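Local coordinates for protein pectinesterase (Aspergillus niger, PDB 5C1E) that hydrolyses the methyl esters of pectin's galacturonate units, releasing methanol, and probably takes part in the maceration and soft-rotting of plant tissue, at residues D166-F171 and T284-E289. Sequence-based numbering, arbitrary orientation.
Sequences DASVWF and TTVLGE. With SO4 (sulfate ion), chain C.
The short C-terminal helix lies against the outer face of the strand carrying S168 and W170, coming nearest where the CA atoms of S168 and V286 are 5.9 Å apart. One polar bond joins the two: S168 OG donates to the carbonyl O of V286 at 2.6 Å, in the carbonyl plane and on a lone pair, with a C=O...OG angle of 137°. That carbonyl belongs to the last turn of the helix, which finishes as G288 N bonds back to T284 O and G288 takes a positive phi. V286 points at the strand and splits its branches: CG1 rests 3.5 Å from V169 O, while CG2 comes in the indole plane to the edge of W170, 3.9 Å from CE3. L287 leans in alongside, its CD2 3.6 Å from S168 O and its CD1 near W170 CB. The W170 side chain, extended away from its own N (chi1 -177°), reaches out from the strand between the helix and a sulfate, probably from the crystallisation liquor; its NE1 donates to sulfate O2 at 3.0 Å, and Y150 and K283 bind the same ion. In this right-handed parallel beta-helix, strand 168-172 runs between strands 148-152 and 198-201. V286 also touches A199 on the latter, so helix 283-287 packs across adjacent coils, and L287 meets I295 of the C-terminal tail.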
loop_
_atom_site.group_PDB
_atom_site.type_symbol
_atom_site.label_atom_id
_atom_site.label_comp_id
_atom_site.label_asym_id
_atom_site.label_seq_id
_atom_site.Cartn_x
_atom_site.Cartn_y
_atom_site.Cartn_z
ATOM N N ASP A 166 5.081 4.764 -9.237
ATOM C CA ASP A 166 6.306 5.563 -9.104
ATOM C C ASP A 166 6.359 6.429 -7.834
ATOM O O ASP A 166 7.101 7.434 -7.768
ATOM C CB ASP A 166 6.503 6.450 -10.330
ATOM C CG ASP A 166 7.863 7.115 -10.357
ATOM O OD1 ASP A 166 8.868 6.488 -9.999
ATOM O OD2 ASP A 166 7.908 8.296 -10.720
ATOM N N ALA A 167 5.589 6.043 -6.831
ATOM C CA ALA A 167 5.707 6.643 -5.511
ATOM C C ALA A 167 7.088 6.383 -4.961
ATOM O O ALA A 167 7.727 5.383 -5.324
ATOM C CB ALA A 167 4.665 6.059 -4.571
ATOM N N SER A 168 7.541 7.253 -4.064
ATOM C CA SER A 168 8.678 6.917 -3.237
ATOM C C SER A 168 8.097 6.476 -1.906
ATOM O O SER A 168 7.505 7.290 -1.175
ATOM C CB SER A 168 9.642 8.078 -3.073
ATOM O OG SER A 168 10.871 7.572 -2.619
ATOM N N VAL A 169 8.239 5.185 -1.615
ATOM C CA VAL A 169 7.384 4.551 -0.610
ATOM C C VAL A 169 8.156 3.649 0.325
ATOM O O VAL A 169 9.037 2.891 -0.096
ATOM C CB VAL A 169 6.193 3.812 -1.287
ATOM C CG1 VAL A 169 6.688 2.838 -2.336
ATOM C CG2 VAL A 169 5.287 3.138 -0.262
ATOM N N TRP A 170 7.814 3.765 1.608
ATOM C CA TRP A 170 8.382 2.969 2.689
ATOM C C TRP A 170 7.288 2.104 3.295
ATOM O O TRP A 170 6.264 2.633 3.740
ATOM C CB TRP A 170 8.924 3.882 3.774
ATOM C CG TRP A 170 9.592 3.160 4.911
ATOM C CD1 TRP A 170 8.981 2.563 5.974
ATOM C CD2 TRP A 170 11.001 3.004 5.123
ATOM N NE1 TRP A 170 9.910 2.044 6.828
ATOM C CE2 TRP A 170 11.163 2.299 6.333
ATOM C CE3 TRP A 170 12.139 3.399 4.417
ATOM C CZ2 TRP A 170 12.412 1.960 6.837
ATOM C CZ3 TRP A 170 13.382 3.073 4.923
ATOM C CH2 TRP A 170 13.516 2.357 6.118
ATOM N N PHE A 171 7.500 0.788 3.272
ATOM C CA PHE A 171 6.627 -0.184 3.935
ATOM C C PHE A 171 7.346 -0.709 5.154
ATOM O O PHE A 171 8.397 -1.315 5.032
ATOM C CB PHE A 171 6.293 -1.349 3.017
ATOM C CG PHE A 171 5.519 -0.954 1.798
ATOM C CD1 PHE A 171 4.142 -0.933 1.822
ATOM C CD2 PHE A 171 6.171 -0.640 0.618
ATOM C CE1 PHE A 171 3.414 -0.575 0.700
ATOM C CE2 PHE A 171 5.451 -0.281 -0.516
ATOM C CZ PHE A 171 4.069 -0.244 -0.468
ATOM N N THR A 284 15.043 8.927 5.386
ATOM C CA THR A 284 15.439 10.201 4.805
ATOM C C THR A 284 15.705 10.021 3.301
ATOM O O THR A 284 15.319 10.861 2.495
ATOM C CB THR A 284 16.640 10.809 5.540
ATOM O OG1 THR A 284 16.222 11.175 6.861
ATOM C CG2 THR A 284 17.167 12.038 4.805
ATOM N N THR A 285 16.354 8.919 2.944
ATOM C CA THR A 285 16.619 8.606 1.553
ATOM C C THR A 285 15.310 8.434 0.780
ATOM O O THR A 285 15.169 8.954 -0.314
ATOM C CB THR A 285 17.472 7.333 1.451
ATOM O OG1 THR A 285 18.807 7.633 1.890
ATOM C CG2 THR A 285 17.516 6.803 0.045
ATOM N N VAL A 286 14.352 7.722 1.352
ATOM C CA VAL A 286 13.131 7.339 0.612
ATOM C C VAL A 286 12.073 8.442 0.627
ATOM O O VAL A 286 11.395 8.693 -0.380
ATOM C CB VAL A 286 12.549 6.015 1.177
ATOM C CG1 VAL A 286 11.270 5.596 0.446
ATOM C CG2 VAL A 286 13.592 4.914 1.135
ATOM N N LEU A 287 11.929 9.110 1.764
ATOM C CA LEU A 287 10.828 10.043 1.991
ATOM C C LEU A 287 11.231 11.517 2.121
ATOM O O LEU A 287 10.371 12.395 2.107
ATOM C CB LEU A 287 10.074 9.638 3.249
ATOM C CG LEU A 287 9.531 8.207 3.316
ATOM C CD1 LEU A 287 8.950 7.982 4.696
ATOM C CD2 LEU A 287 8.492 7.972 2.233
ATOM N N GLY A 288 12.524 11.777 2.245
ATOM C CA GLY A 288 13.019 13.134 2.437
ATOM C C GLY A 288 13.310 13.419 3.893
ATOM O O GLY A 288 12.806 12.746 4.797
ATOM N N GLU A 289 14.127 14.439 4.111
ATOM C CA GLU A 289 14.575 14.820 5.451
ATOM C C GLU A 289 13.443 15.264 6.379
ATOM O O GLU A 289 13.621 15.283 7.590
ATOM C CB GLU A 289 15.582 15.967 5.341
ATOM C CG GLU A 289 14.947 17.267 4.852
ATOM C CD GLU A 289 15.952 18.379 4.602
ATOM O OE1 GLU A 289 17.139 18.079 4.324
ATOM O OE2 GLU A 289 15.539 19.561 4.694
HETATM S S SO4 C . 9.671 2.430 10.577
HETATM O O1 SO4 C . 9.732 1.814 11.936
HETATM O O2 SO4 C . 8.948 1.500 9.669
HETATM O O3 SO4 C . 8.994 3.754 10.593
HETATM O O4 SO4 C . 11.059 2.657 10.106
#